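Local coordinates for protein soluble lytic transglycosylase B3 (Pseudomonas aeruginosa, PDB 5ANZ) that probably cleaves peptidoglycan as a lytic transglycosylase in turnover of the bacterial cell wall, and binds a calcium ion, at residues Glu49-Ala54 with Thr162-Gly167; Ala120-Glu125 with Val217-Asp222; Ala128-Asp133 with Ala234-Ala239; Leu267-Ile272 with Ala393-Gln398; Ala307-Pro312 with Gly402-Gly407. One frame throughout, in Å; residues are numbered along the deposited sequence.

Interaction 1. Residues Glu49-Ala54 with Thr162-Gly167; sequences EQWRDA and TLAYEG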
# COMPACT_ATOMS: atom_id res chain seq x y z
N GLU A 49 -13.89 -8.77 -29.59
CA GLU A 49 -13.59 -8.03 -30.80
C GLU A 49 -14.55 -6.86 -30.97
O GLU A 49 -14.15 -5.76 -31.36
CB GLU A 49 -13.64 -8.94 -32.03
CG GLU A 49 -12.56 -10.01 -32.08
CD GLU A 49 -12.79 -11.12 -31.07
OE1 GLU A 49 -13.83 -11.11 -30.38
OE2 GLU A 49 -11.92 -12.02 -30.97
N GLN A 50 -15.83 -7.10 -30.68
CA GLN A 50 -16.82 -6.03 -30.71
C GLN A 50 -16.46 -4.95 -29.70
O GLN A 50 -16.45 -3.76 -30.01
CB GLN A 50 -18.23 -6.57 -30.45
CG GLN A 50 -18.91 -7.16 -31.68
CD GLN A 50 -20.14 -7.99 -31.32
OE1 GLN A 50 -20.43 -8.21 -30.14
NE2 GLN A 50 -20.86 -8.45 -32.33
N TRP A 51 -16.14 -5.36 -28.47
CA TRP A 51 -15.75 -4.38 -27.47
C TRP A 51 -14.51 -3.62 -27.94
O TRP A 51 -14.43 -2.40 -27.79
CB TRP A 51 -15.49 -5.03 -26.10
CG TRP A 51 -14.74 -4.07 -25.23
CD1 TRP A 51 -15.27 -3.13 -24.40
CD2 TRP A 51 -13.32 -3.92 -25.16
NE1 TRP A 51 -14.26 -2.41 -23.80
CE2 TRP A 51 -13.06 -2.87 -24.25
CE3 TRP A 51 -12.24 -4.56 -25.77
CZ2 TRP A 51 -11.76 -2.46 -23.94
CZ3 TRP A 51 -10.95 -4.15 -25.46
CH2 TRP A 51 -10.73 -3.11 -24.56
N ARG A 52 -13.55 -4.34 -28.52
CA ARG A 52 -12.28 -3.73 -28.93
C ARG A 52 -12.46 -2.71 -30.07
O ARG A 52 -11.88 -1.63 -30.04
CB ARG A 52 -11.28 -4.80 -29.36
CG ARG A 52 -9.95 -4.25 -29.80
CD ARG A 52 -9.16 -5.32 -30.51
NE ARG A 52 -9.85 -5.72 -31.74
CZ ARG A 52 -9.75 -6.91 -32.31
NH1 ARG A 52 -8.98 -7.84 -31.76
NH2 ARG A 52 -10.42 -7.17 -33.42
N ASP A 53 -13.25 -3.08 -31.07
CA ASP A 53 -13.44 -2.18 -32.20
C ASP A 53 -14.15 -0.92 -31.74
O ASP A 53 -13.87 0.17 -32.23
CB ASP A 53 -14.21 -2.87 -33.32
CG ASP A 53 -13.43 -4.00 -33.95
OD1 ASP A 53 -12.18 -4.00 -33.84
OD2 ASP A 53 -14.06 -4.89 -34.57
N ALA A 54 -15.06 -1.08 -30.79
CA ALA A 54 -15.78 0.06 -30.23
C ALA A 54 -14.84 0.91 -29.38
O ALA A 54 -14.90 2.14 -29.43
CB ALA A 54 -16.99 -0.40 -29.41
N THR A 162 -8.85 -6.70 -20.65
CA THR A 162 -9.66 -7.75 -20.05
C THR A 162 -10.61 -7.15 -19.02
O THR A 162 -11.81 -7.38 -19.07
CB THR A 162 -8.78 -8.83 -19.39
OG1 THR A 162 -8.02 -9.50 -20.41
CG2 THR A 162 -9.66 -9.85 -18.67
N LEU A 163 -10.06 -6.35 -18.10
CA LEU A 163 -10.89 -5.71 -17.06
C LEU A 163 -11.91 -4.73 -17.65
O LEU A 163 -13.04 -4.63 -17.16
CB LEU A 163 -10.00 -4.99 -16.05
CG LEU A 163 -9.06 -5.89 -15.26
CD1 LEU A 163 -8.16 -5.04 -14.38
CD2 LEU A 163 -9.86 -6.86 -14.39
N ALA A 164 -11.52 -4.00 -18.69
CA ALA A 164 -12.45 -3.10 -19.35
C ALA A 164 -13.62 -3.87 -19.97
O ALA A 164 -14.79 -3.47 -19.87
CB ALA A 164 -11.73 -2.28 -20.42
N TYR A 165 -13.29 -4.99 -20.61
CA TYR A 165 -14.28 -5.82 -21.29
C TYR A 165 -15.23 -6.52 -20.33
O TYR A 165 -16.44 -6.50 -20.52
CB TYR A 165 -13.57 -6.85 -22.17
CG TYR A 165 -14.48 -7.90 -22.79
CD1 TYR A 165 -15.54 -7.55 -23.62
CD2 TYR A 165 -14.25 -9.25 -22.57
CE1 TYR A 165 -16.35 -8.51 -24.19
CE2 TYR A 165 -15.06 -10.22 -23.14
CZ TYR A 165 -16.11 -9.85 -23.96
OH TYR A 165 -16.92 -10.81 -24.53
N GLU A 166 -14.69 -7.16 -19.29
CA GLU A 166 -15.54 -7.96 -18.41
C GLU A 166 -15.17 -7.88 -16.93
O GLU A 166 -15.51 -8.77 -16.16
CB GLU A 166 -15.50 -9.42 -18.86
CG GLU A 166 -14.09 -9.99 -18.98
CD GLU A 166 -14.08 -11.41 -19.52
OE1 GLU A 166 -15.03 -12.17 -19.24
OE2 GLU A 166 -13.10 -11.78 -20.21
N GLY A 167 -14.47 -6.82 -16.53
CA GLY A 167 -14.07 -6.64 -15.15
C GLY A 167 -15.15 -6.01 -14.29
O GLY A 167 -16.16 -5.52 -14.80

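Interaction 2. Residues Ala120-Glu125 with Val217-Asp222; sequences ARILGE and VDFDGD. With CA (calcium ion), chain B.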
# COMPACT_ATOMS: atom_id res chain seq x y z
N ALA A 120 24.48 3.28 -5.44
CA ALA A 120 24.76 4.37 -4.50
C ALA A 120 24.85 5.74 -5.19
O ALA A 120 24.37 6.73 -4.66
CB ALA A 120 26.06 4.09 -3.73
N ARG A 121 25.47 5.79 -6.36
CA ARG A 121 25.62 7.07 -7.05
C ARG A 121 24.27 7.64 -7.47
O ARG A 121 23.94 8.78 -7.13
CB ARG A 121 26.52 6.94 -8.28
CG ARG A 121 26.77 8.29 -8.92
CD ARG A 121 27.76 8.20 -10.05
NE ARG A 121 27.15 7.81 -11.31
CZ ARG A 121 27.78 7.81 -12.48
NH1 ARG A 121 29.06 8.19 -12.54
NH2 ARG A 121 27.15 7.45 -13.58
N ILE A 122 23.49 6.86 -8.21
CA ILE A 122 22.13 7.25 -8.58
C ILE A 122 21.27 7.63 -7.36
O ILE A 122 20.61 8.66 -7.36
CB ILE A 122 21.43 6.12 -9.35
CG1 ILE A 122 21.97 6.07 -10.79
CG2 ILE A 122 19.93 6.33 -9.36
CD1 ILE A 122 21.40 4.92 -11.59
N LEU A 123 21.29 6.80 -6.32
CA LEU A 123 20.47 7.08 -5.15
C LEU A 123 20.87 8.38 -4.47
O LEU A 123 20.03 9.11 -3.95
CB LEU A 123 20.53 5.90 -4.17
CG LEU A 123 19.76 4.67 -4.64
CD1 LEU A 123 20.17 3.42 -3.88
CD2 LEU A 123 18.26 4.93 -4.49
N GLY A 124 22.17 8.67 -4.49
CA GLY A 124 22.66 9.92 -3.92
C GLY A 124 22.12 11.11 -4.68
O GLY A 124 21.69 12.09 -4.10
N GLU A 125 22.15 11.01 -6.01
CA GLU A 125 21.64 12.07 -6.87
C GLU A 125 20.12 12.20 -6.73
O GLU A 125 19.58 13.30 -6.80
CB GLU A 125 22.04 11.80 -8.32
CG GLU A 125 23.56 11.83 -8.50
CD GLU A 125 24.03 11.47 -9.90
OE1 GLU A 125 23.27 10.80 -10.63
OE2 GLU A 125 25.16 11.86 -10.26
N VAL A 217 9.54 9.71 -14.06
CA VAL A 217 10.67 10.58 -14.34
C VAL A 217 11.62 9.96 -15.34
O VAL A 217 11.85 8.75 -15.30
CB VAL A 217 11.45 10.86 -13.03
CG1 VAL A 217 12.76 11.56 -13.32
CG2 VAL A 217 10.58 11.65 -12.05
N ASP A 218 12.18 10.77 -16.23
CA ASP A 218 13.31 10.35 -17.07
C ASP A 218 14.62 10.80 -16.42
O ASP A 218 15.05 11.95 -16.60
CB ASP A 218 13.18 10.94 -18.48
CG ASP A 218 14.37 10.61 -19.36
OD1 ASP A 218 15.13 9.68 -19.02
OD2 ASP A 218 14.55 11.29 -20.40
N PHE A 219 15.23 9.90 -15.66
CA PHE A 219 16.41 10.23 -14.88
C PHE A 219 17.62 10.51 -15.75
O PHE A 219 18.36 11.45 -15.50
CB PHE A 219 16.75 9.10 -13.90
CG PHE A 219 17.98 9.37 -13.08
CD1 PHE A 219 17.94 10.26 -12.02
CD2 PHE A 219 19.18 8.71 -13.35
CE1 PHE A 219 19.07 10.52 -11.27
CE2 PHE A 219 20.31 8.96 -12.59
CZ PHE A 219 20.25 9.86 -11.54
N ASP A 220 17.83 9.69 -16.77
CA ASP A 220 19.07 9.77 -17.54
C ASP A 220 18.99 10.70 -18.75
O ASP A 220 20.01 11.05 -19.33
CB ASP A 220 19.51 8.37 -17.98
CG ASP A 220 18.54 7.75 -18.96
OD1 ASP A 220 17.40 7.44 -18.56
OD2 ASP A 220 18.92 7.56 -20.14
N GLY A 221 17.77 11.09 -19.13
CA GLY A 221 17.59 12.07 -20.19
C GLY A 221 17.49 11.54 -21.61
O GLY A 221 17.58 12.31 -22.57
N ASP A 222 17.30 10.24 -21.77
CA ASP A 222 17.19 9.67 -23.11
C ASP A 222 15.80 9.87 -23.72
O ASP A 222 15.56 9.47 -24.86
CB ASP A 222 17.57 8.18 -23.09
CG ASP A 222 16.59 7.32 -22.28
OD1 ASP A 222 15.82 7.85 -21.46
OD2 ASP A 222 16.62 6.08 -22.47
CA CA B . 15.17 7.34 -19.23
O HOH W 1 15.62 5.19 -20.13

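Interaction 3. Residues Ala128-Asp133 with Ala234-Ala239; sequences ARYAVD and ALASTA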
# COMPACT_ATOMS: atom_id res chain seq x y z
N ALA A 128 19.27 13.55 -3.17
CA ALA A 128 19.59 14.97 -3.14
C ALA A 128 18.68 15.83 -4.02
O ALA A 128 18.35 16.96 -3.65
CB ALA A 128 21.05 15.19 -3.53
N ARG A 129 18.27 15.31 -5.18
CA ARG A 129 17.42 16.10 -6.07
C ARG A 129 15.96 16.20 -5.60
O ARG A 129 15.31 17.23 -5.79
CB ARG A 129 17.45 15.53 -7.49
CG ARG A 129 16.33 16.08 -8.36
CD ARG A 129 16.68 16.11 -9.83
NE ARG A 129 15.76 16.99 -10.56
CZ ARG A 129 15.74 17.12 -11.89
NH1 ARG A 129 16.58 16.42 -12.64
NH2 ARG A 129 14.87 17.94 -12.46
N TYR A 130 15.45 15.14 -4.99
CA TYR A 130 14.05 15.09 -4.60
C TYR A 130 13.86 15.26 -3.10
O TYR A 130 12.73 15.38 -2.63
CB TYR A 130 13.40 13.77 -5.06
CG TYR A 130 13.37 13.67 -6.56
CD1 TYR A 130 12.37 14.30 -7.29
CD2 TYR A 130 14.35 12.97 -7.26
CE1 TYR A 130 12.35 14.24 -8.67
CE2 TYR A 130 14.33 12.90 -8.64
CZ TYR A 130 13.33 13.53 -9.34
OH TYR A 130 13.29 13.49 -10.71
N ALA A 131 14.96 15.31 -2.35
CA ALA A 131 14.87 15.37 -0.89
C ALA A 131 14.02 14.21 -0.37
O ALA A 131 13.05 14.40 0.39
CB ALA A 131 14.31 16.70 -0.42
N VAL A 132 14.40 13.00 -0.78
CA VAL A 132 13.76 11.79 -0.29
C VAL A 132 14.86 10.80 0.10
O VAL A 132 15.79 10.59 -0.66
CB VAL A 132 12.84 11.14 -1.33
CG1 VAL A 132 12.25 9.85 -0.79
CG2 VAL A 132 11.71 12.12 -1.70
N ASP A 133 14.72 10.21 1.28
CA ASP A 133 15.73 9.29 1.80
C ASP A 133 15.88 8.05 0.94
O ASP A 133 14.88 7.42 0.58
CB ASP A 133 15.39 8.90 3.24
CG ASP A 133 15.38 10.10 4.17
OD1 ASP A 133 16.46 10.46 4.67
OD2 ASP A 133 14.32 10.72 4.36
N ALA A 234 13.38 4.32 -12.61
CA ALA A 234 12.51 3.73 -11.59
C ALA A 234 12.71 4.38 -10.22
O ALA A 234 11.74 4.73 -9.56
CB ALA A 234 12.76 2.22 -11.47
N LEU A 235 13.97 4.51 -9.81
CA LEU A 235 14.27 5.07 -8.50
C LEU A 235 13.87 6.55 -8.43
O LEU A 235 13.29 6.99 -7.44
CB LEU A 235 15.76 4.88 -8.17
CG LEU A 235 16.19 3.41 -8.02
CD1 LEU A 235 17.74 3.27 -7.94
CD2 LEU A 235 15.51 2.77 -6.81
N ALA A 236 14.15 7.30 -9.49
CA ALA A 236 13.78 8.71 -9.49
C ALA A 236 12.27 8.86 -9.49
O ALA A 236 11.73 9.79 -8.85
CB ALA A 236 14.38 9.42 -10.68
N SER A 237 11.57 7.98 -10.21
CA SER A 237 10.12 8.02 -10.26
C SER A 237 9.53 7.75 -8.88
O SER A 237 8.60 8.44 -8.45
CB SER A 237 9.57 7.00 -11.28
OG SER A 237 10.02 7.31 -12.58
N THR A 238 10.07 6.76 -8.19
CA THR A 238 9.60 6.43 -6.85
C THR A 238 9.77 7.62 -5.92
O THR A 238 8.87 7.96 -5.16
CB THR A 238 10.36 5.23 -6.30
OG1 THR A 238 10.15 4.11 -7.18
CG2 THR A 238 9.88 4.86 -4.88
N ALA A 239 10.94 8.25 -6.00
CA ALA A 239 11.24 9.39 -5.14
C ALA A 239 10.33 10.57 -5.45
O ALA A 239 9.84 11.25 -4.56
CB ALA A 239 12.71 9.81 -5.31

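Interaction 4. Residues Leu267-Ile272 with Ala393-Gln398; sequences LAELTI and AIRACQ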
# COMPACT_ATOMS: atom_id res chain seq x y z
N LEU A 267 -8.03 6.27 20.94
CA LEU A 267 -7.17 7.24 20.25
C LEU A 267 -6.41 6.65 19.06
O LEU A 267 -5.74 7.39 18.32
CB LEU A 267 -6.17 7.85 21.23
CG LEU A 267 -6.62 8.97 22.17
CD1 LEU A 267 -7.82 9.74 21.60
CD2 LEU A 267 -6.91 8.47 23.57
N ALA A 268 -6.49 5.34 18.87
CA ALA A 268 -5.75 4.68 17.81
C ALA A 268 -6.48 4.75 16.47
O ALA A 268 -7.14 3.79 16.06
CB ALA A 268 -5.48 3.23 18.20
N GLU A 269 -6.37 5.89 15.81
CA GLU A 269 -7.03 6.15 14.54
C GLU A 269 -6.18 7.11 13.74
O GLU A 269 -5.72 8.12 14.27
CB GLU A 269 -8.43 6.77 14.74
CG GLU A 269 -9.51 5.81 15.17
CD GLU A 269 -9.98 4.90 14.05
OE1 GLU A 269 -9.90 5.31 12.86
OE2 GLU A 269 -10.43 3.78 14.35
N LEU A 270 -5.96 6.82 12.46
CA LEU A 270 -5.08 7.66 11.65
C LEU A 270 -5.62 9.08 11.50
O LEU A 270 -4.86 10.01 11.24
CB LEU A 270 -4.84 7.04 10.27
CG LEU A 270 -3.80 5.91 10.21
CD1 LEU A 270 -2.57 6.28 11.04
CD2 LEU A 270 -4.37 4.58 10.68
N THR A 271 -6.94 9.24 11.66
CA THR A 271 -7.58 10.55 11.60
C THR A 271 -7.39 11.36 12.88
O THR A 271 -7.72 12.55 12.93
CB THR A 271 -9.08 10.43 11.34
OG1 THR A 271 -9.66 9.59 12.36
CG2 THR A 271 -9.35 9.83 9.97
N ILE A 272 -6.91 10.70 13.92
CA ILE A 272 -6.59 11.38 15.17
C ILE A 272 -5.09 11.66 15.17
O ILE A 272 -4.28 10.74 15.14
CB ILE A 272 -6.99 10.56 16.41
CG1 ILE A 272 -8.50 10.34 16.45
CG2 ILE A 272 -6.53 11.27 17.69
CD1 ILE A 272 -8.99 9.62 17.70
N ALA A 393 -18.14 0.99 16.01
CA ALA A 393 -19.12 0.05 16.53
C ALA A 393 -18.44 -0.98 17.40
O ALA A 393 -18.95 -1.37 18.44
CB ALA A 393 -19.85 -0.62 15.39
N ILE A 394 -17.27 -1.44 16.95
CA ILE A 394 -16.52 -2.41 17.72
C ILE A 394 -16.15 -1.83 19.08
O ILE A 394 -16.34 -2.49 20.10
CB ILE A 394 -15.25 -2.85 16.96
CG1 ILE A 394 -15.66 -3.67 15.74
CG2 ILE A 394 -14.34 -3.67 17.86
CD1 ILE A 394 -14.51 -3.93 14.79
N ARG A 395 -15.65 -0.60 19.10
CA ARG A 395 -15.26 0.03 20.36
C ARG A 395 -16.44 0.17 21.33
O ARG A 395 -16.29 -0.03 22.53
CB ARG A 395 -14.64 1.40 20.11
CG ARG A 395 -13.33 1.33 19.37
CD ARG A 395 -12.60 2.66 19.44
NE ARG A 395 -11.18 2.49 19.14
CZ ARG A 395 -10.63 2.72 17.95
NH1 ARG A 395 -11.39 3.15 16.94
NH2 ARG A 395 -9.33 2.54 17.79
N ALA A 396 -17.62 0.50 20.81
CA ALA A 396 -18.79 0.63 21.67
C ALA A 396 -19.15 -0.73 22.27
O ALA A 396 -19.54 -0.84 23.44
CB ALA A 396 -19.98 1.19 20.90
N CYS A 397 -19.01 -1.78 21.46
CA CYS A 397 -19.32 -3.12 21.91
C CYS A 397 -18.31 -3.60 22.95
O CYS A 397 -18.68 -4.21 23.96
CB CYS A 397 -19.38 -4.07 20.72
SG CYS A 397 -20.04 -5.70 21.14
N GLN A 398 -17.03 -3.32 22.70
CA GLN A 398 -15.99 -3.69 23.65
C GLN A 398 -16.24 -3.04 25.00
O GLN A 398 -16.14 -3.68 26.05
CB GLN A 398 -14.61 -3.32 23.10
CG GLN A 398 -14.20 -4.16 21.90
CD GLN A 398 -12.93 -3.67 21.24
OE1 GLN A 398 -12.75 -2.47 21.00
NE2 GLN A 398 -12.02 -4.60 20.93

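Interaction 5. Residues Ala307-Pro312 with Gly402-Gly407; sequences AGHRGP and GWPADG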
# COMPACT_ATOMS: atom_id res chain seq x y z
N ALA A 307 -2.17 -5.08 16.01
CA ALA A 307 -2.83 -6.27 16.55
C ALA A 307 -3.55 -6.00 17.87
O ALA A 307 -3.62 -6.87 18.74
CB ALA A 307 -1.82 -7.39 16.74
N GLY A 308 -4.10 -4.80 18.02
CA GLY A 308 -4.89 -4.48 19.20
C GLY A 308 -4.06 -4.19 20.44
O GLY A 308 -2.82 -4.11 20.35
N HIS A 309 -4.73 -4.05 21.58
CA HIS A 309 -4.09 -3.57 22.80
C HIS A 309 -3.03 -4.51 23.37
O HIS A 309 -2.17 -4.07 24.13
CB HIS A 309 -5.13 -3.26 23.88
CG HIS A 309 -5.66 -4.46 24.60
ND1 HIS A 309 -6.67 -5.24 24.08
CD2 HIS A 309 -5.37 -4.97 25.82
CE1 HIS A 309 -6.96 -6.21 24.94
NE2 HIS A 309 -6.19 -6.06 26.01
N ARG A 310 -3.07 -5.78 23.00
CA ARG A 310 -2.08 -6.72 23.53
C ARG A 310 -0.82 -6.77 22.68
O ARG A 310 0.16 -7.41 23.07
CB ARG A 310 -2.68 -8.13 23.64
CG ARG A 310 -3.87 -8.22 24.56
CD ARG A 310 -4.29 -9.68 24.74
NE ARG A 310 -5.52 -9.78 25.51
CZ ARG A 310 -5.57 -9.83 26.83
NH1 ARG A 310 -4.45 -9.80 27.54
NH2 ARG A 310 -6.74 -9.91 27.46
N GLY A 311 -0.82 -6.09 21.54
CA GLY A 311 0.30 -6.13 20.63
C GLY A 311 1.14 -4.87 20.70
O GLY A 311 0.93 -4.01 21.56
N PRO A 312 2.11 -4.75 19.80
CA PRO A 312 2.98 -3.57 19.79
C PRO A 312 2.25 -2.31 19.33
O PRO A 312 1.23 -2.39 18.62
CB PRO A 312 4.09 -3.97 18.81
CG PRO A 312 3.41 -4.92 17.87
CD PRO A 312 2.45 -5.71 18.74
N GLY A 402 -16.89 -4.36 28.74
CA GLY A 402 -15.88 -3.96 29.71
C GLY A 402 -14.47 -4.26 29.25
O GLY A 402 -13.53 -4.29 30.06
N TRP A 403 -14.32 -4.48 27.95
CA TRP A 403 -13.03 -4.77 27.34
C TRP A 403 -12.32 -3.49 26.92
O TRP A 403 -12.96 -2.47 26.70
CB TRP A 403 -13.19 -5.66 26.11
CG TRP A 403 -13.79 -7.02 26.35
CD1 TRP A 403 -14.26 -7.53 27.52
CD2 TRP A 403 -13.98 -8.03 25.37
NE1 TRP A 403 -14.73 -8.81 27.33
CE2 TRP A 403 -14.57 -9.14 26.01
CE3 TRP A 403 -13.71 -8.12 24.00
CZ2 TRP A 403 -14.89 -10.31 25.33
CZ3 TRP A 403 -14.03 -9.29 23.33
CH2 TRP A 403 -14.61 -10.37 24.00
N PRO A 404 -10.98 -3.54 26.79
CA PRO A 404 -10.29 -2.38 26.22
C PRO A 404 -10.85 -2.05 24.84
O PRO A 404 -11.04 -2.96 24.03
CB PRO A 404 -8.83 -2.84 26.15
CG PRO A 404 -8.73 -3.93 27.18
CD PRO A 404 -10.06 -4.63 27.12
N ALA A 405 -11.10 -0.78 24.58
CA ALA A 405 -11.76 -0.38 23.34
C ALA A 405 -10.77 -0.05 22.23
O ALA A 405 -10.63 1.11 21.84
CB ALA A 405 -12.67 0.82 23.61
N ASP A 406 -10.07 -1.06 21.73
CA ASP A 406 -9.04 -0.82 20.72
C ASP A 406 -9.58 -0.87 19.29
O ASP A 406 -8.85 -0.57 18.34
CB ASP A 406 -7.87 -1.80 20.90
CG ASP A 406 -8.29 -3.26 20.79
OD1 ASP A 406 -9.42 -3.55 20.34
OD2 ASP A 406 -7.46 -4.14 21.16
N GLY A 407 -10.84 -1.25 19.13
CA GLY A 407 -11.43 -1.33 17.80
C GLY A 407 -10.91 -2.47 16.96
O GLY A 407 -11.18 -2.54 15.76

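Interaction 1. Residues Glu49-Ala54 with Thr162-Gly167
Trp51 on helix 48-61 and Tyr165 on helix 156-166 bring their CA atoms to 6.5 Å, the nearest pair of CA atoms between Glu49-Ala54 and Thr162-Gly167. The contact is wholly apolar across the two segments, and three residues carry it. The indole of Trp51 reaches into the facing helix because its CG lies anti to the backbone N (chi1 164°). One face of the indole is turned to the Tyr165 backbone. Tyr165 CA sits almost straight over the five-membered ring, 4.2 Å from its centroid, which is a CH-pi contact. Tyr165 CB covers the same ring system nearer its rim. The six-membered part of the indole reaches Ala164, where Trp51 CZ2 meets Ala164 CB at 3.5 Å. The phenol ring of Tyr165 takes the other end of the tryptophan. Its CD1 lies 3.5 Å from Trp51 CB, at the root of the indole. The two aromatic planes are inclined at 56°, an oblique meeting. The polar end of Tyr165 turns to another partner, with OH hydrogen-bonded to Gln46 O just ahead of helix 48-61. Further rings gather round the pair: Phe48, Phe55 and His174 meet Trp51, and Phe48 meets Tyr165 edge-to-face. Helix 66-73 touches Trp51 through Phe73. Helix 170-186 packs on Trp51 with Leu177 and on Ala164 with Ala173, so the contact is enclosed in a bundle of helices.

Interaction 2. Residues Ala120-Glu125 with Val217-Asp222
Asp218 OD1, next to the Phe219 that packs on Ile122 and Glu125, is gripped twice: by the calcium ion at 2.4 Å and by Gly221 N at 3.0 Å. The second bond makes an Asx motif. Gly221 N comes from above the carboxylate plane, 51° out of it. Asp220 OD1 binds the calcium at 2.3 Å and Asp222 OD1 binds it too. A coordinating water also donates to Asp222 OD2 at 2.7 Å. Lys224 O and the carboxylate of Asp233 complete the site, an acidic loop like that of an EF-hand. The ring of Phe219 points out of this loop to helix 120-130. Ile122 lies over one ring face with CG2, while its CG1 approaches Phe219 CE2 at 3.8 Å. Glu125 comes to the ring edge instead. Its chain is extended beyond CG, and OE1 ends 3.3 Å from Phe219 CZ, near the ring plane. This approach probably suits the slightly positive rim of the ring. Phe219 N donates to Asp233 OD1, which ties the backbone at Phe219 to a calcium ligand. The contact lies at the surface. Phe219 also touches Val126 of helix 120-130 and Ala236 of helix 231-244, so the calcium loop rests on both helices.

Interaction 3. Residues Ala128-Asp133 with Ala234-Ala239
Apolar packing carries most of the contact between Tyr130, Val132, Ala236 and Ala239. Ala239 CB meets both larger side chains. It lies 4.0 Å from Tyr130 CB and 4.2 Å from Val132 CB. Farther along the ring, Tyr130 CE2 meets Ala236 CB at 4.0 Å. The phenol reaches from Ala239 to Ala236, its CG beside the backbone N and anti to the carbonyl carbon (chi1 -65°). Arg129 CG, from the same segment as Tyr130, covers the ring face turned from Ala236, 3.7 Å above the plane. Contacts with backbone oxygens form a second group. Ala236 O lies over the other face of the Tyr130 ring, toward its rim. Val132 CG2 approaches Ala239 O at 3.5 Å. Hydrogen bonds do not cross between the segments. Ala131 has positive phi, and Val132 after it points to the partner helix. Val217, in the calcium loop, touches Tyr130 and Ala236. Helix 134-145 packs on Val132 through Val137, and Val126 of helix 120-130 covers Ala236 and Ala239, so the contact is buried where three helices meet.

Interaction 4. Residues Leu267-Ile272 with Ala393-Gln398
Arg395 reaches out from helix 388-401 and brings its guanidinium to Ala268 and Glu269 of the facing loop. Its chain is extended from CG to NE, which carries the charged end across. NH1 donates to Glu269 OE2 at 2.8 Å in a nearly straight bond (172°), and the pair is also a salt bridge. The oxygen lies in the guanidinium plane and is met on its anti side. The two charged groups come from opposite directions, with their planes 77° apart. NH2 donates to Ala268 O at 3.1 Å. This bond is more bent (138°), and the donor stands above the carbonyl plane. NH2 has a further weak bond to Tyr265 O. NE is satisfied by Ala405 O. All three nitrogens of the guanidinium thus have acceptors, which should hold the group against rotation in its largely buried place. Glu269 OE2 has a second cationic partner, Arg391 NE, from the same helix. One carboxylate oxygen therefore receives two arginines, which probably favours its charged form. Glu269 is bent at chi2, and its CG also comes within 3.7 Å of Arg395 NH1. Gln398, one turn on, has its OE1 bonded to Gly407 N, and its NE2 donates to Asp406 OD1. The loop is shaped by an inverse gamma turn centred on Ala268 and a type I beta turn from Glu269 to Ile272, closed by Ile272 N to Glu269 O at 2.9 Å. The salt bridge joins a loop of the transglycosylase family region to a helix of the putative peptidoglycan-binding region.

Interaction 5. Residues Ala307-Pro312 with Gly402-Gly407
The His309 ring lies flat between two neighbours, with Pro404 over one face and Arg310 over the other. Pro404 CG sits above the centre of the ring, 3.6 Å from its centroid and 14° off the normal, a CH-pi contact. Arg310 CG covers the opposite face toward the rim. At the ring edge stands Asp406. His309 ND1 donates to Asp406 OD2 at 3.2 Å, and OD2 lies in the ring plane. The carboxylate is turned against the ring, their planes 48° apart, and ND1 meets OD2 from above the carboxylate plane. The same oxygen takes the backbone N of His309 at 2.8 Å through its anti lone pair. Two bonds from one residue thus grip OD2. His309 CG lies between the backbone N and the carbonyl carbon (chi1 78°), which folds the ring back so that both donors face Asp406. Gly308 CA also comes to 3.2 Å from Asp406 OD2. Asp406 OD1 accepts from Gln398 NE2 and Tyr408 N, so both carboxylate oxygens are bonded. The turn Gly308-Gly311 lies in the loop between strands 300-304 and 313-316, while Gly402-Gly407 links helix 388-401 to helix 411-417.

How the interactions relate
Interactions 1 and 3 are buried and apolar between their segments, and both join helices of the transglycosylase family region. Interaction 2 lies at the surface beside a metal site. It shares helix 120-130 with interaction 3, and the two touch, with Leu123 of one packed on Leu235 of the other. Interaction 1 is well apart, its centre about 38 Å from that of interaction 2. Interactions 4 and 5 are partly buried and polar, and both bridge the two family regions. Their centres are about 10 Å apart. Trp403 N bonds to Gln398 O in the Schellman motif that ends helix 388-401, joining the two contacts through the backbone.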